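Local coordinates for glutaconate CoA-transferase subunit A (Acidaminococcus fermentans, PDB 1POI), which transfers the CoA moiety from acetyl-CoA to (R)-2-hydroxyglutarate and related acids such as glutaconate, a step of glutamate degradation, at residues A34-E37 with I38-G42; S83-F86 with R87-F90. All blocks are in the same frame, centred on the assembly; numbering follows the deposited sequence.

Contact 1 of 2, residues A34-E37 with I38-G42; sequences AVFE and ILRQG
With CG anti to the backbone N (chi1 -166°) and a bend at the next bond, the Glu37 carboxylate swings out beside the last turn of its helix, where Arg40 NH1 and Gln41 NE2 reach one oxygen each. Arg40, whose chain bends only at chi3 (-67°), returns its guanidinium to the glutamate, and NH1 forms a salt bridge to Glu37 OE1 at 2.7 Å. The hydrogen bond within this salt bridge is weak, its N-H bent to 122°, so charge probably contributes much of the hold. On the other oxygen, Gln41 NE2 approaches the anti lone pair of Glu37 OE2 at 3.1 Å, its amide nearly perpendicular to the carboxylate. OE2 also has a salt bridge to Lys7, while Lys7 O takes a hydrogen bond from Gln41 NE2, which ties this turn to helix 6-13. Arg40 NH2 lies 3.6 Å from Phe36 CB, and its NE is engaged by Val281 O. Backbone bonds run beneath, such as Arg40 N to Phe36 O at 2.9 Å. Gly42, at positive phi just beyond the helix, completes a Schellman motif at the C-terminal end of 32-40, the connecting helix of the beta-alpha-beta unit 19-22, 32-40, 46-49.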
loop_
_atom_site.group_PDB
_atom_site.type_symbol
_atom_site.label_atom_id
_atom_site.label_comp_id
_atom_site.label_asym_id
_atom_site.label_seq_id
_atom_site.Cartn_x
_atom_site.Cartn_y
_atom_site.Cartn_z
ATOM N N ALA A 34 21.307 -19.450 10.324
ATOM C CA ALA A 34 21.749 -20.626 9.581
ATOM C C ALA A 34 23.239 -20.864 9.738
ATOM O O ALA A 34 23.649 -21.976 10.049
ATOM C CB ALA A 34 21.409 -20.476 8.111
ATOM N N VAL A 35 24.056 -19.850 9.484
ATOM C CA VAL A 35 25.491 -20.029 9.618
ATOM C C VAL A 35 25.822 -20.555 11.010
ATOM O O VAL A 35 26.837 -21.219 11.221
ATOM C CB VAL A 35 26.244 -18.740 9.301
ATOM C CG1 VAL A 35 27.686 -18.793 9.826
ATOM C CG2 VAL A 35 26.261 -18.545 7.818
ATOM N N PHE A 36 24.933 -20.318 11.956
ATOM C CA PHE A 36 25.178 -20.815 13.290
ATOM C C PHE A 36 24.993 -22.315 13.353
ATOM O O PHE A 36 25.809 -22.999 13.946
ATOM C CB PHE A 36 24.283 -20.121 14.320
ATOM C CG PHE A 36 24.917 -18.921 14.945
ATOM C CD1 PHE A 36 25.915 -18.224 14.274
ATOM C CD2 PHE A 36 24.540 -18.502 16.221
ATOM C CE1 PHE A 36 26.546 -17.124 14.860
ATOM C CE2 PHE A 36 25.170 -17.399 16.819
ATOM C CZ PHE A 36 26.176 -16.711 16.131
ATOM N N GLU A 37 23.937 -22.821 12.726
ATOM C CA GLU A 37 23.637 -24.250 12.726
ATOM C C GLU A 37 24.681 -25.049 11.910
ATOM O O GLU A 37 25.051 -26.170 12.272
ATOM C CB GLU A 37 22.229 -24.495 12.208
ATOM C CG GLU A 37 21.730 -25.893 12.483
ATOM C CD GLU A 37 21.221 -26.106 13.909
ATOM O OE1 GLU A 37 21.073 -25.118 14.673
ATOM O OE2 GLU A 37 20.923 -27.277 14.256
ATOM N N ILE A 38 25.165 -24.471 10.821
ATOM C CA ILE A 38 26.190 -25.127 10.038
ATOM C C ILE A 38 27.338 -25.423 11.006
ATOM O O ILE A 38 27.718 -26.579 11.199
ATOM C CB ILE A 38 26.645 -24.225 8.869
ATOM C CG1 ILE A 38 25.630 -24.308 7.723
ATOM C CG2 ILE A 38 28.026 -24.585 8.409
ATOM C CD1 ILE A 38 25.873 -23.300 6.577
ATOM N N LEU A 39 27.830 -24.401 11.692
ATOM C CA LEU A 39 28.922 -24.584 12.664
ATOM C C LEU A 39 28.560 -25.585 13.759
ATOM O O LEU A 39 29.276 -26.565 14.010
ATOM C CB LEU A 39 29.274 -23.260 13.339
ATOM C CG LEU A 39 30.097 -22.300 12.513
ATOM C CD1 LEU A 39 30.415 -21.089 13.343
ATOM C CD2 LEU A 39 31.362 -22.982 12.086
ATOM N N ARG A 40 27.429 -25.321 14.395
ATOM C CA ARG A 40 26.919 -26.144 15.475
ATOM C C ARG A 40 26.792 -27.606 15.058
ATOM O O ARG A 40 26.792 -28.493 15.905
ATOM C CB ARG A 40 25.553 -25.593 15.923
ATOM C CG ARG A 40 25.069 -26.016 17.300
ATOM C CD ARG A 40 23.735 -25.372 17.650
ATOM N NE ARG A 40 23.892 -23.930 17.797
ATOM C CZ ARG A 40 23.057 -23.024 17.296
ATOM N NH1 ARG A 40 21.986 -23.402 16.616
ATOM N NH2 ARG A 40 23.315 -21.733 17.439
ATOM N N GLN A 41 26.701 -27.874 13.760
ATOM C CA GLN A 41 26.545 -29.257 13.323
ATOM C C GLN A 41 27.819 -29.996 12.899
ATOM O O GLN A 41 27.774 -31.154 12.500
ATOM C CB GLN A 41 25.445 -29.360 12.268
ATOM C CG GLN A 41 24.053 -29.275 12.858
ATOM C CD GLN A 41 23.007 -29.721 11.890
ATOM O OE1 GLN A 41 23.221 -30.662 11.132
ATOM N NE2 GLN A 41 21.863 -29.063 11.899
ATOM N N GLY A 42 28.961 -29.343 13.043
ATOM C CA GLY A 42 30.198 -29.978 12.673
ATOM C C GLY A 42 30.327 -30.080 11.169
ATOM O O GLY A 42 31.159 -30.844 10.662
#

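Contact 2 of 2, residues S83-F86 with R87-F90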
loop_
_atom_site.group_PDB
_atom_site.type_symbol
_atom_site.label_atom_id
_atom_site.label_comp_id
_atom_site.label_asym_id
_atom_site.label_seq_id
_atom_site.Cartn_x
_atom_site.Cartn_y
_atom_site.Cartn_z
ATOM N N SER A 83 38.221 -8.780 7.680
ATOM C CA SER A 83 37.933 -9.830 8.652
ATOM C C SER A 83 39.216 -10.434 9.198
ATOM O O SER A 83 40.150 -10.758 8.459
ATOM C CB SER A 83 37.048 -10.907 8.048
ATOM O OG SER A 83 35.778 -10.378 7.718
ATOM N N ARG A 84 39.236 -10.592 10.511
ATOM C CA ARG A 84 40.409 -11.080 11.201
ATOM C C ARG A 84 40.711 -12.570 11.115
ATOM O O ARG A 84 41.840 -12.923 10.840
ATOM C CB ARG A 84 40.386 -10.557 12.640
ATOM C CG ARG A 84 40.180 -9.041 12.671
ATOM C CD ARG A 84 39.780 -8.543 14.039
ATOM N NE ARG A 84 39.520 -7.105 14.059
ATOM C CZ ARG A 84 40.442 -6.164 13.858
ATOM N NH1 ARG A 84 41.700 -6.493 13.612
ATOM N NH2 ARG A 84 40.106 -4.882 13.905
ATOM N N ARG A 85 39.728 -13.443 11.329
ATOM C CA ARG A 85 39.989 -14.879 11.230
ATOM C C ARG A 85 40.445 -15.148 9.800
ATOM O O ARG A 85 41.409 -15.875 9.563
ATOM C CB ARG A 85 38.732 -15.695 11.528
ATOM C CG ARG A 85 38.517 -16.111 12.990
ATOM C CD ARG A 85 39.454 -15.425 13.978
ATOM N NE ARG A 85 40.761 -16.055 14.083
ATOM C CZ ARG A 85 41.895 -15.390 14.301
ATOM N NH1 ARG A 85 41.898 -14.072 14.438
ATOM N NH2 ARG A 85 43.038 -16.049 14.404
ATOM N N PHE A 86 39.771 -14.486 8.865
ATOM C CA PHE A 86 40.038 -14.567 7.438
ATOM C C PHE A 86 41.496 -14.200 7.124
ATOM O O PHE A 86 42.253 -15.052 6.701
ATOM C CB PHE A 86 39.021 -13.655 6.689
ATOM C CG PHE A 86 39.443 -13.236 5.297
ATOM C CD1 PHE A 86 39.254 -14.081 4.210
ATOM C CD2 PHE A 86 40.057 -12.005 5.081
ATOM C CE1 PHE A 86 39.679 -13.705 2.930
ATOM C CE2 PHE A 86 40.481 -11.622 3.813
ATOM C CZ PHE A 86 40.292 -12.476 2.736
ATOM N N ARG A 87 41.923 -12.970 7.396
ATOM C CA ARG A 87 43.297 -12.587 7.077
ATOM C C ARG A 87 44.354 -13.315 7.887
ATOM O O ARG A 87 45.515 -13.367 7.488
ATOM C CB ARG A 87 43.497 -11.072 7.178
ATOM C CG ARG A 87 43.388 -10.488 8.578
ATOM C CD ARG A 87 44.697 -9.783 9.009
ATOM N NE ARG A 87 45.060 -8.623 8.186
ATOM C CZ ARG A 87 44.468 -7.424 8.253
ATOM N NH1 ARG A 87 43.462 -7.207 9.106
ATOM N NH2 ARG A 87 44.912 -6.419 7.492
ATOM N N LYS A 88 43.960 -13.893 9.016
ATOM C CA LYS A 88 44.909 -14.614 9.861
ATOM C C LYS A 88 45.161 -16.000 9.285
ATOM O O LYS A 88 46.307 -16.396 9.047
ATOM C CB LYS A 88 44.400 -14.713 11.307
ATOM C CG LYS A 88 45.471 -15.083 12.316
ATOM C CD LYS A 88 46.754 -14.272 12.110
ATOM C CE LYS A 88 47.843 -15.091 11.400
ATOM N NZ LYS A 88 48.943 -14.219 10.866
ATOM N N TRP A 89 44.090 -16.734 9.041
ATOM C CA TRP A 89 44.246 -18.047 8.472
ATOM C C TRP A 89 44.915 -17.997 7.114
ATOM O O TRP A 89 45.752 -18.839 6.809
ATOM C CB TRP A 89 42.917 -18.746 8.388
ATOM C CG TRP A 89 42.499 -19.274 9.682
ATOM C CD1 TRP A 89 42.466 -18.607 10.866
ATOM C CD2 TRP A 89 42.018 -20.589 9.940
ATOM N NE1 TRP A 89 41.980 -19.429 11.855
ATOM C CE2 TRP A 89 41.698 -20.656 11.310
ATOM C CE3 TRP A 89 41.820 -21.726 9.139
ATOM C CZ2 TRP A 89 41.188 -21.814 11.901
ATOM C CZ3 TRP A 89 41.310 -22.873 9.726
ATOM C CH2 TRP A 89 41.001 -22.910 11.090
ATOM N N PHE A 90 44.581 -17.016 6.290
ATOM C CA PHE A 90 45.249 -16.946 5.000
ATOM C C PHE A 90 46.724 -16.603 5.226
ATOM O O PHE A 90 47.606 -17.192 4.589
ATOM C CB PHE A 90 44.604 -15.932 4.050
ATOM C CG PHE A 90 45.319 -15.819 2.735
ATOM C CD1 PHE A 90 45.192 -16.811 1.777
ATOM C CD2 PHE A 90 46.161 -14.756 2.476
ATOM C CE1 PHE A 90 45.899 -16.753 0.579
ATOM C CE2 PHE A 90 46.880 -14.685 1.269
ATOM C CZ PHE A 90 46.746 -15.685 0.325
#
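Arg85 lays one face of its guanidinium over Lys88 CB, and its NH2 comes within 3.3 Å of Lys88 CG, so one basic residue rests on the aliphatic stem of another one turn ahead. The ammonium leads away to a salt bridge with Glu91. On the neighbouring side of the helix Trp89 CD1 is 3.2 Å from Arg85 O, the same carbonyl that receives Trp89 N at 2.9 Å. Phe86 turns its ring edge to Ser83 O, which lies in the ring plane and accepts Arg87 N at 3.0 Å. Further out, two of Arg85's nitrogens, NE and NH1, donate to the neutral oxygens of Gln270 and Ser267; Gln270 OE1 also accepts Trp89 NE1. With an alanine here the guanidinium is gone, and Ser267 O is likely to be left without this donor, Gln270 OE1 with Trp89 NE1 alone of the two, and the Lys88 stem less closely packed. Asp58 of helix 55-62 bonds Phe86 N, and Asp264 forms a salt bridge with Arg84, whereas Arg87's ion pair to Glu91 is long and weak. Separate partners probably ease the gathering of four basic residues, Arg84, Arg85, Arg87 and Lys88, along the start of this helix, and Arg84 and Lys88 are likely to be stabilised as cations by their acidic mates.

How the contacts relate
Read from the N terminus, the chain passes strand 19-22 before it reaches contact 1, and both segments of that contact share helix 32-40. Strands 46-49 and 66-71 follow, with helix 55-62 between them, and contact 2 then lies on helix 84-92, ahead of strand 96-99. Neither contact closes a long loop, since each joins consecutive turns of one helix; they stand in series, neither nested nor crossed. The centres of contacts 1 and 2 lie about 19 Å apart, and the two do not touch. Helix 55-62 connects them indirectly: Val35, Phe36, Ile38 and Leu39 pack on it from one contact, Ser83, Phe86 and Trp89 from the other. Together they illustrate how local side-chain pairing accompanies helix packing in a parallel alpha/beta fold.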